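Long-range contacts in NEQ263 (Nanoarchaeum equitans Kin4-M, PDB 5BN3), which forms, together with NeqA, the core complex of an archaeal ATP synthase and probably binds nucleotide: residues P7-L18 with V31-L42; K62-I70 with T208-R219. All coordinates share one frame; numbering follows the deposited sequence.

Contact 1. Residues P7-L18 with V31-L42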
loop_
_atom_site.group_PDB
_atom_site.type_symbol
_atom_site.label_atom_id
_atom_site.label_comp_id
_atom_site.label_asym_id
_atom_site.label_seq_id
_atom_site.Cartn_x
_atom_site.Cartn_y
_atom_site.Cartn_z
ATOM N N PRO B 7 -25.402 18.249 0.996
ATOM C CA PRO B 7 -25.608 19.618 0.511
ATOM C C PRO B 7 -25.712 19.733 -1.011
ATOM O O PRO B 7 -25.614 20.848 -1.527
ATOM C CB PRO B 7 -24.340 20.330 0.984
ATOM C CG PRO B 7 -23.292 19.268 0.904
ATOM C CD PRO B 7 -23.978 17.967 1.251
ATOM N N LEU B 8 -25.909 18.622 -1.717
ATOM C CA LEU B 8 -25.908 18.657 -3.181
ATOM C C LEU B 8 -27.304 18.733 -3.804
ATOM O O LEU B 8 -28.217 18.009 -3.403
ATOM C CB LEU B 8 -25.162 17.448 -3.755
ATOM C CG LEU B 8 -24.993 17.431 -5.278
ATOM C CD1 LEU B 8 -24.080 18.558 -5.720
ATOM C CD2 LEU B 8 -24.463 16.093 -5.771
ATOM N N ILE B 9 -27.457 19.622 -4.782
ATOM C CA ILE B 9 -28.647 19.642 -5.626
ATOM C C ILE B 9 -28.261 19.558 -7.101
ATOM O O ILE B 9 -27.265 20.145 -7.528
ATOM C CB ILE B 9 -29.547 20.883 -5.375
ATOM C CG1 ILE B 9 -28.815 22.182 -5.717
ATOM C CG2 ILE B 9 -30.037 20.910 -3.939
ATOM C CD1 ILE B 9 -29.684 23.428 -5.585
ATOM N N ALA B 10 -29.039 18.799 -7.867
ATOM C CA ALA B 10 -28.876 18.755 -9.315
ATOM C C ALA B 10 -30.026 19.536 -9.926
ATOM O O ALA B 10 -31.186 19.335 -9.557
ATOM C CB ALA B 10 -28.876 17.329 -9.818
ATOM N N VAL B 11 -29.708 20.424 -10.861
ATOM C CA VAL B 11 -30.698 21.382 -11.328
ATOM C C VAL B 11 -30.567 21.738 -12.813
ATOM O O VAL B 11 -29.474 21.706 -13.379
ATOM C CB VAL B 11 -30.675 22.638 -10.428
ATOM C CG1 VAL B 11 -30.386 23.895 -11.228
ATOM C CG2 VAL B 11 -31.978 22.749 -9.661
ATOM N N GLU B 12 -31.698 22.058 -13.438
ATOM C CA GLU B 12 -31.726 22.399 -14.855
ATOM C C GLU B 12 -31.661 23.914 -15.031
ATOM O O GLU B 12 -32.516 24.641 -14.522
ATOM C CB GLU B 12 -32.996 21.851 -15.514
ATOM C CG GLU B 12 -33.399 20.446 -15.062
ATOM C CD GLU B 12 -34.180 20.436 -13.755
ATOM O OE1 GLU B 12 -34.331 21.511 -13.133
ATOM O OE2 GLU B 12 -34.645 19.349 -13.346
ATOM N N LEU B 13 -30.642 24.385 -15.746
ATOM C CA LEU B 13 -30.450 25.815 -15.971
ATOM C C LEU B 13 -30.134 26.107 -17.432
ATOM O O LEU B 13 -29.363 25.385 -18.063
ATOM C CB LEU B 13 -29.305 26.350 -15.104
ATOM C CG LEU B 13 -29.439 26.369 -13.583
ATOM C CD1 LEU B 13 -28.177 26.922 -12.938
ATOM C CD2 LEU B 13 -30.639 27.185 -13.162
ATOM N N GLU B 14 -30.724 27.170 -17.967
ATOM C CA GLU B 14 -30.354 27.643 -19.295
ATOM C C GLU B 14 -29.004 28.344 -19.208
ATOM O O GLU B 14 -28.862 29.338 -18.495
ATOM C CB GLU B 14 -31.408 28.587 -19.838
ATOM N N ASN B 15 -28.021 27.813 -19.931
ATOM C CA ASN B 15 -26.658 28.351 -19.941
ATOM C C ASN B 15 -26.042 28.577 -18.556
ATOM O O ASN B 15 -25.850 29.719 -18.136
ATOM C CB ASN B 15 -26.586 29.632 -20.779
ATOM C CG ASN B 15 -26.940 29.397 -22.237
ATOM O OD1 ASN B 15 -26.959 28.259 -22.711
ATOM N ND2 ASN B 15 -27.214 30.477 -22.957
ATOM N N PRO B 16 -25.718 27.482 -17.850
ATOM C CA PRO B 16 -25.141 27.562 -16.502
ATOM C C PRO B 16 -23.778 28.247 -16.496
ATOM O O PRO B 16 -23.005 28.090 -17.444
ATOM C CB PRO B 16 -24.970 26.092 -16.106
ATOM C CG PRO B 16 -25.904 25.336 -16.993
ATOM C CD PRO B 16 -25.909 26.090 -18.283
ATOM N N MET B 17 -23.497 28.995 -15.435
ATOM C CA MET B 17 -22.203 29.642 -15.260
ATOM C C MET B 17 -21.433 28.937 -14.150
ATOM O O MET B 17 -21.968 28.707 -13.066
ATOM C CB MET B 17 -22.391 31.121 -14.909
ATOM C CG MET B 17 -21.133 31.826 -14.413
ATOM S SD MET B 17 -21.488 33.457 -13.719
ATOM C CE MET B 17 -22.223 34.272 -15.138
ATOM N N LEU B 18 -20.181 28.588 -14.424
ATOM C CA LEU B 18 -19.333 27.940 -13.427
ATOM C C LEU B 18 -19.083 28.893 -12.259
ATOM O O LEU B 18 -18.575 29.998 -12.453
ATOM C CB LEU B 18 -17.998 27.532 -14.053
ATOM C CG LEU B 18 -17.366 26.189 -13.677
ATOM C CD1 LEU B 18 -15.860 26.344 -13.503
ATOM C CD2 LEU B 18 -17.998 25.581 -12.433
ATOM N N VAL B 31 -22.983 26.964 -8.052
ATOM C CA VAL B 31 -22.881 26.006 -9.149
ATOM C C VAL B 31 -21.440 25.513 -9.259
ATOM O O VAL B 31 -20.526 26.303 -9.490
ATOM C CB VAL B 31 -23.323 26.628 -10.488
ATOM C CG1 VAL B 31 -23.117 25.644 -11.624
ATOM C CG2 VAL B 31 -24.782 27.051 -10.416
ATOM N N ILE B 32 -21.241 24.209 -9.087
ATOM C CA ILE B 32 -19.898 23.633 -9.092
ATOM C C ILE B 32 -19.615 22.807 -10.347
ATOM O O ILE B 32 -18.479 22.399 -10.583
ATOM C CB ILE B 32 -19.645 22.765 -7.841
ATOM C CG1 ILE B 32 -20.674 21.636 -7.753
ATOM C CG2 ILE B 32 -19.679 23.617 -6.583
ATOM C CD1 ILE B 32 -20.413 20.647 -6.630
ATOM N N ALA B 33 -20.649 22.555 -11.144
ATOM C CA ALA B 33 -20.483 21.815 -12.394
ATOM C C ALA B 33 -21.512 22.249 -13.434
ATOM O O ALA B 33 -22.641 22.598 -13.086
ATOM C CB ALA B 33 -20.582 20.322 -12.146
ATOM N N ALA B 34 -21.121 22.215 -14.706
ATOM C CA ALA B 34 -22.004 22.652 -15.785
ATOM C C ALA B 34 -21.736 21.938 -17.108
ATOM O O ALA B 34 -20.658 22.078 -17.689
ATOM C CB ALA B 34 -21.892 24.157 -15.973
ATOM N N TYR B 35 -22.722 21.179 -17.578
ATOM C CA TYR B 35 -22.676 20.574 -18.907
ATOM C C TYR B 35 -24.006 20.837 -19.606
ATOM O O TYR B 35 -25.066 20.484 -19.079
ATOM C CB TYR B 35 -22.417 19.066 -18.823
ATOM C CG TYR B 35 -22.013 18.451 -20.148
ATOM C CD1 TYR B 35 -22.963 18.107 -21.100
ATOM C CD2 TYR B 35 -20.679 18.218 -20.446
ATOM C CE1 TYR B 35 -22.592 17.552 -22.315
ATOM C CE2 TYR B 35 -20.298 17.668 -21.657
ATOM C CZ TYR B 35 -21.259 17.336 -22.587
ATOM O OH TYR B 35 -20.887 16.783 -23.791
ATOM N N GLU B 36 -23.941 21.446 -20.789
ATOM C CA GLU B 36 -25.134 21.887 -21.515
ATOM C C GLU B 36 -26.059 22.691 -20.611
ATOM O O GLU B 36 -25.723 23.801 -20.210
ATOM C CB GLU B 36 -25.891 20.704 -22.132
ATOM C CG GLU B 36 -25.096 19.878 -23.140
ATOM C CD GLU B 36 -24.937 20.551 -24.495
ATOM O OE1 GLU B 36 -25.220 21.761 -24.613
ATOM O OE2 GLU B 36 -24.526 19.857 -25.450
ATOM N N ASN B 37 -27.215 22.120 -20.280
ATOM C CA ASN B 37 -28.172 22.785 -19.399
ATOM C C ASN B 37 -28.326 22.098 -18.043
ATOM O O ASN B 37 -29.292 22.346 -17.316
ATOM C CB ASN B 37 -29.538 22.924 -20.079
ATOM C CG ASN B 37 -30.149 21.587 -20.444
ATOM O OD1 ASN B 37 -29.474 20.712 -20.987
ATOM N ND2 ASN B 37 -31.433 21.419 -20.145
ATOM N N LYS B 38 -27.370 21.237 -17.707
ATOM C CA LYS B 38 -27.370 20.561 -16.414
ATOM C C LYS B 38 -26.368 21.215 -15.469
ATOM O O LYS B 38 -25.233 21.506 -15.857
ATOM C CB LYS B 38 -27.028 19.079 -16.580
ATOM C CG LYS B 38 -27.903 18.328 -17.573
ATOM C CD LYS B 38 -29.370 18.364 -17.177
ATOM C CE LYS B 38 -30.209 17.474 -18.085
ATOM N NZ LYS B 38 -30.015 17.796 -19.526
ATOM N N ALA B 39 -26.787 21.449 -14.230
ATOM C CA ALA B 39 -25.903 22.033 -13.228
ATOM C C ALA B 39 -25.946 21.262 -11.915
ATOM O O ALA B 39 -26.986 20.722 -11.533
ATOM C CB ALA B 39 -26.257 23.489 -12.989
ATOM N N LEU B 40 -24.808 21.211 -11.232
ATOM C CA LEU B 40 -24.755 20.702 -9.869
ATOM C C LEU B 40 -24.448 21.883 -8.960
ATOM O O LEU B 40 -23.596 22.712 -9.287
ATOM C CB LEU B 40 -23.676 19.626 -9.720
ATOM C CG LEU B 40 -23.811 18.341 -10.544
ATOM C CD1 LEU B 40 -22.744 17.320 -10.158
ATOM C CD2 LEU B 40 -25.195 17.742 -10.393
ATOM N N ALA B 41 -25.142 21.976 -7.831
ATOM C CA ALA B 41 -24.919 23.088 -6.914
ATOM C C ALA B 41 -24.757 22.639 -5.466
ATOM O O ALA B 41 -25.315 21.622 -5.053
ATOM C CB ALA B 41 -26.033 24.114 -7.035
ATOM N N LEU B 42 -23.989 23.411 -4.701
ATOM C CA LEU B 42 -23.776 23.127 -3.286
ATOM C C LEU B 42 -24.503 24.140 -2.417
ATOM O O LEU B 42 -24.260 25.344 -2.517
ATOM C CB LEU B 42 -22.285 23.147 -2.945
ATOM C CG LEU B 42 -21.472 21.924 -3.357
ATOM C CD1 LEU B 42 -20.045 22.040 -2.870
ATOM C CD2 LEU B 42 -22.113 20.681 -2.796
#

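Contact 2. Residues K62-I70 with T208-R219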
loop_
_atom_site.group_PDB
_atom_site.type_symbol
_atom_site.label_atom_id
_atom_site.label_comp_id
_atom_site.label_asym_id
_atom_site.label_seq_id
_atom_site.Cartn_x
_atom_site.Cartn_y
_atom_site.Cartn_z
ATOM N N LYS B 62 -19.242 37.059 -4.236
ATOM C CA LYS B 62 -18.450 38.233 -3.907
ATOM C C LYS B 62 -18.802 38.757 -2.520
ATOM O O LYS B 62 -19.887 38.489 -2.004
ATOM C CB LYS B 62 -18.668 39.333 -4.956
ATOM C CG LYS B 62 -18.293 38.937 -6.377
ATOM C CD LYS B 62 -18.564 40.074 -7.354
ATOM C CE LYS B 62 -18.185 39.687 -8.775
ATOM N NZ LYS B 62 -18.447 40.787 -9.746
ATOM N N ILE B 63 -17.879 39.495 -1.915
ATOM C CA ILE B 63 -18.150 40.154 -0.645
ATOM C C ILE B 63 -17.861 41.648 -0.738
ATOM O O ILE B 63 -16.996 42.078 -1.505
ATOM C CB ILE B 63 -17.333 39.548 0.519
ATOM C CG1 ILE B 63 -15.832 39.627 0.229
ATOM C CG2 ILE B 63 -17.756 38.110 0.778
ATOM C CD1 ILE B 63 -14.961 39.426 1.459
ATOM N N ALA B 64 -18.593 42.438 0.039
ATOM C CA ALA B 64 -18.308 43.860 0.153
ATOM C C ALA B 64 -17.068 44.027 1.018
ATOM O O ALA B 64 -17.021 43.514 2.135
ATOM C CB ALA B 64 -19.487 44.584 0.774
ATOM N N VAL B 65 -16.062 44.729 0.505
ATOM C CA VAL B 65 -14.838 44.955 1.269
ATOM C C VAL B 65 -14.807 46.347 1.897
ATOM O O VAL B 65 -15.110 47.346 1.241
ATOM C CB VAL B 65 -13.568 44.728 0.417
ATOM C CG1 VAL B 65 -13.423 43.257 0.062
ATOM C CG2 VAL B 65 -13.600 45.577 -0.844
ATOM N N SER B 66 -14.450 46.391 3.176
ATOM C CA SER B 66 -14.327 47.638 3.924
ATOM C C SER B 66 -13.663 47.341 5.257
ATOM O O SER B 66 -13.392 46.182 5.575
ATOM C CB SER B 66 -15.699 48.275 4.160
ATOM O OG SER B 66 -16.498 47.480 5.019
ATOM N N GLU B 67 -13.407 48.383 6.040
ATOM C CA GLU B 67 -12.818 48.203 7.360
ATOM C C GLU B 67 -13.888 47.901 8.403
ATOM O O GLU B 67 -13.595 47.825 9.594
ATOM C CB GLU B 67 -12.010 49.439 7.768
ATOM C CG GLU B 67 -10.841 49.749 6.849
ATOM C CD GLU B 67 -9.774 50.584 7.531
ATOM O OE1 GLU B 67 -9.825 50.717 8.773
ATOM O OE2 GLU B 67 -8.878 51.100 6.830
ATOM N N ASP B 68 -15.126 47.727 7.944
ATOM C CA ASP B 68 -16.244 47.412 8.829
ATOM C C ASP B 68 -16.094 46.043 9.496
ATOM O O ASP B 68 -16.598 45.826 10.598
ATOM C CB ASP B 68 -17.570 47.475 8.062
ATOM C CG ASP B 68 -17.948 48.889 7.652
ATOM O OD1 ASP B 68 -17.364 49.849 8.198
ATOM O OD2 ASP B 68 -18.842 49.038 6.792
ATOM N N TYR B 69 -15.404 45.123 8.824
ATOM C CA TYR B 69 -15.193 43.774 9.350
ATOM C C TYR B 69 -14.364 43.787 10.628
ATOM O O TYR B 69 -14.502 42.910 11.481
ATOM C CB TYR B 69 -14.504 42.890 8.305
ATOM C CG TYR B 69 -15.370 42.558 7.117
ATOM C CD1 TYR B 69 -15.397 43.380 6.005
ATOM C CD2 TYR B 69 -16.159 41.419 7.105
ATOM C CE1 TYR B 69 -16.184 43.082 4.921
ATOM C CE2 TYR B 69 -16.952 41.111 6.021
ATOM C CZ TYR B 69 -16.960 41.947 4.932
ATOM O OH TYR B 69 -17.747 41.648 3.848
ATOM N N ILE B 70 -13.499 44.789 10.748
ATOM C CA ILE B 70 -12.616 44.907 11.902
ATOM C C ILE B 70 -13.423 45.113 13.184
ATOM O O ILE B 70 -14.199 46.065 13.295
ATOM C CB ILE B 70 -11.606 46.058 11.713
ATOM C CG1 ILE B 70 -10.862 45.885 10.385
ATOM C CG2 ILE B 70 -10.627 46.107 12.873
ATOM C CD1 ILE B 70 -9.858 46.982 10.086
ATOM N N THR B 208 -9.433 37.780 1.039
ATOM C CA THR B 208 -9.956 38.877 0.231
ATOM C C THR B 208 -9.961 40.159 1.059
ATOM O O THR B 208 -9.578 41.224 0.573
ATOM C CB THR B 208 -11.376 38.578 -0.286
ATOM O OG1 THR B 208 -11.332 37.455 -1.175
ATOM C CG2 THR B 208 -11.939 39.778 -1.030
ATOM N N LEU B 209 -10.381 40.050 2.316
ATOM C CA LEU B 209 -10.331 41.186 3.233
ATOM C C LEU B 209 -8.887 41.589 3.504
ATOM O O LEU B 209 -8.565 42.775 3.549
ATOM C CB LEU B 209 -11.031 40.852 4.552
ATOM C CG LEU B 209 -10.911 41.939 5.626
ATOM C CD1 LEU B 209 -11.624 43.204 5.180
ATOM C CD2 LEU B 209 -11.444 41.473 6.972
ATOM N N ALA B 210 -8.019 40.597 3.677
ATOM C CA ALA B 210 -6.614 40.855 3.975
ATOM C C ALA B 210 -5.921 41.620 2.852
ATOM O O ALA B 210 -5.144 42.540 3.108
ATOM C CB ALA B 210 -5.891 39.554 4.252
ATOM N N GLU B 211 -6.196 41.227 1.612
ATOM C CA GLU B 211 -5.612 41.890 0.447
ATOM C C GLU B 211 -6.122 43.319 0.309
ATOM O O GLU B 211 -5.388 44.206 -0.126
ATOM C CB GLU B 211 -5.920 41.106 -0.831
ATOM C CG GLU B 211 -5.141 39.810 -0.981
ATOM C CD GLU B 211 -5.599 39.002 -2.177
ATOM O OE1 GLU B 211 -6.739 39.221 -2.644
ATOM O OE2 GLU B 211 -4.821 38.150 -2.655
ATOM N N TYR B 212 -7.385 43.534 0.664
ATOM C CA TYR B 212 -7.965 44.871 0.642
ATOM C C TYR B 212 -7.285 45.757 1.678
ATOM O O TYR B 212 -6.853 46.865 1.372
ATOM C CB TYR B 212 -9.474 44.808 0.908
ATOM C CG TYR B 212 -10.114 46.165 1.091
ATOM C CD1 TYR B 212 -10.409 46.967 -0.003
ATOM C CD2 TYR B 212 -10.426 46.643 2.356
ATOM C CE1 TYR B 212 -10.992 48.209 0.158
ATOM C CE2 TYR B 212 -11.008 47.885 2.528
ATOM C CZ TYR B 212 -11.290 48.661 1.425
ATOM O OH TYR B 212 -11.870 49.896 1.590
ATOM N N LEU B 213 -7.191 45.260 2.906
ATOM C CA LEU B 213 -6.587 46.019 3.997
ATOM C C LEU B 213 -5.104 46.310 3.760
ATOM O O LEU B 213 -4.634 47.423 4.004
ATOM C CB LEU B 213 -6.776 45.278 5.326
ATOM C CG LEU B 213 -8.206 45.163 5.860
ATOM C CD1 LEU B 213 -8.246 44.405 7.180
ATOM C CD2 LEU B 213 -8.806 46.542 6.030
ATOM N N ALA B 214 -4.372 45.313 3.271
ATOM C CA ALA B 214 -2.926 45.439 3.113
ATOM C C ALA B 214 -2.516 46.233 1.877
ATOM O O ALA B 214 -1.595 47.050 1.932
ATOM C CB ALA B 214 -2.279 44.064 3.086
ATOM N N PHE B 215 -3.193 45.985 0.760
ATOM C CA PHE B 215 -2.741 46.511 -0.526
ATOM C C PHE B 215 -3.583 47.669 -1.063
ATOM O O PHE B 215 -3.199 48.308 -2.042
ATOM C CB PHE B 215 -2.640 45.375 -1.550
ATOM C CG PHE B 215 -1.751 44.247 -1.104
ATOM C CD1 PHE B 215 -0.570 44.510 -0.425
ATOM C CD2 PHE B 215 -2.107 42.927 -1.336
ATOM C CE1 PHE B 215 0.251 43.479 0.000
ATOM C CE2 PHE B 215 -1.290 41.889 -0.913
ATOM C CZ PHE B 215 -0.110 42.166 -0.244
ATOM N N GLU B 216 -4.721 47.937 -0.431
ATOM C CA GLU B 216 -5.524 49.107 -0.781
ATOM C C GLU B 216 -5.503 50.151 0.331
ATOM O O GLU B 216 -5.482 51.351 0.065
ATOM C CB GLU B 216 -6.968 48.716 -1.118
ATOM C CG GLU B 216 -7.155 48.102 -2.498
ATOM C CD GLU B 216 -8.470 48.513 -3.138
ATOM O OE1 GLU B 216 -9.172 49.365 -2.553
ATOM O OE2 GLU B 216 -8.797 47.992 -4.226
ATOM N N LYS B 217 -5.504 49.691 1.578
ATOM C CA LYS B 217 -5.461 50.599 2.718
ATOM C C LYS B 217 -4.053 50.684 3.306
ATOM O O LYS B 217 -3.848 51.294 4.358
ATOM C CB LYS B 217 -6.476 50.176 3.785
ATOM C CG LYS B 217 -7.900 50.049 3.263
ATOM C CD LYS B 217 -8.376 51.325 2.576
ATOM C CE LYS B 217 -8.521 52.479 3.556
ATOM N NZ LYS B 217 -8.907 53.753 2.873
ATOM N N ASN B 218 -3.093 50.069 2.617
ATOM C CA ASN B 218 -1.674 50.160 2.972
ATOM C C ASN B 218 -1.333 49.771 4.411
ATOM O O ASN B 218 -0.590 50.482 5.087
ATOM C CB ASN B 218 -1.131 51.565 2.675
ATOM C CG ASN B 218 -1.321 51.975 1.225
ATOM O OD1 ASN B 218 -1.650 51.155 0.367
ATOM N ND2 ASN B 218 -1.100 53.254 0.945
ATOM N N ARG B 219 -1.867 48.642 4.870
ATOM C CA ARG B 219 -1.609 48.165 6.228
ATOM C C ARG B 219 -0.736 46.917 6.249
ATOM O O ARG B 219 -0.600 46.221 5.241
ATOM C CB ARG B 219 -2.925 47.835 6.941
ATOM C CG ARG B 219 -3.893 48.994 7.109
ATOM C CD ARG B 219 -5.219 48.490 7.667
ATOM N NE ARG B 219 -6.180 49.563 7.913
ATOM C CZ ARG B 219 -6.379 50.128 9.099
ATOM N NH1 ARG B 219 -5.683 49.725 10.153
ATOM N NH2 ARG B 219 -7.272 51.097 9.234
#

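Contact 1. Residues P7-L18 with V31-L42
Ile9 lays its CG1 methylene against the methyl of Ala41, CG1 to CB 3.6 Å, where strands 8-12 and 38-42 run antiparallel. Its torsion (chi1 63°) sets CG1 between the backbone N and the carbonyl carbon, tucking the branch over its small partner. On the same buried face Val11 pairs with Ala39, whose CB is met by Leu13 CD1 at 3.9 Å; alanines on one strand make room for branched chains on the other. Two reciprocal pairs of hydrogen bonds tie the backbones, Ile9 with Ala41 (Ala41 N to Ile9 O 2.8 Å) and Val11 with Ala39, and a fifth runs from Leu13 N to Asn37 O. Beyond the strand the chain folds back over the hairpin: Pro16 sets its CB on Ala34 CB (3.6 Å), while its CD presses to 3.0 Å from Glu36 O, a carbonyl buried without a polar partner.

The opposite face loosens toward the turn. Leu42, with Leu8 CD1 4.1 Å from its CD2, is buried; Ala10 and Leu40, touching CB to CD2 at 3.7 Å, are partly exposed; Glu12 and Lys38 stand in solvent, a bend at chi2 (83°) turning the Glu12 carboxylate away from the partner strand. A type II' turn from Tyr35 to Lys38 joins the hairpin strands, and Ile32 and Ala33 share Leu40 as their partner, a beta bulge of the classic type. Ala34 and Tyr35 pair with a strand of the neighbouring alpha chain, carrying the sheet across the interface. Such an antiparallel sheet is consistent with the small N-terminal beta-barrel domain of rotary ATPase subunits.

Contact 2. Residues K62-I70 with T208-R219
Val65 sits over one face of the Tyr212 ring in a CH-pi contact, its CB 4.0 Å from the ring centroid and only 20° off the normal, with CG2 reaching CD1 of the same ring. The ring gets there because Tyr212 CG stands anti to the backbone N (chi1 172°), leaning from the helix toward the 62-70 chain. The other Val65 methyl, CG1, meets CG2 of Thr208, which also faces Ile63 CD1 tip to tip; the Thr208 hydroxyl is engaged by Arg204 O. With an alanine here instead of Tyr212, Val65 and the Ser66 backbone would probably lose the ring they rest on, and a gap would open beside the helix.

Further along, Leu209 spreads its two methyls, CD2 against Tyr69 CB at 3.6 Å and CD1 against Ser66 O. Tyr69 is fixed at its far end by a hydrogen bond from OH to Ala64 O of 2.6 Å, and an ST turn, in which Ser66 OG accepts from Asp68 N, shapes the chain between. Glu67 bridges the two zones: its CG lies on Leu213 CD2 at 3.9 Å, and its extended chain carries the carboxylate to Arg219. Arg219 NH2 stands 2.6 Å from Glu67 OE1 in a salt bridge and hydrogen-bonds Glu67 OE2 at 2.9 Å, while NE adds a weak bond to OE2. The carboxylate and guanidinium planes stand 80° apart, so this is not a coplanar two-pronged pair. Lys217 NZ, 4.8 Å from Glu67 OE2 and not in contact with it, would probably help to keep the carboxylate ionised. The chemistry thus implies an apolar seam held by shape, its direction fixed at the polar edge by one ion pair.

In the fold
The chain completes contact 1 before reaching contact 2; their centres are about 31 Å apart and their nearest atoms about 9 Å, without touching. They share no sheet. Contact 1 lies within the N-terminal antiparallel sheet, joining strand 8-12 to the hairpin 28-35 and 38-43, whereas contact 2 sets the chain around strand 62-64, paired with strand 91-93, against helix 196-215 of the nucleotide-binding domain. That domain nevertheless reaches both: Pro7 touches Ser195, just before this helix, and Leu42 packs on helix 228-241. The N-terminal unit is therefore seated on the same domain that contact 2 joins to the chain around strand 62-64, both lying away from Arg326, a residue that binds ADP.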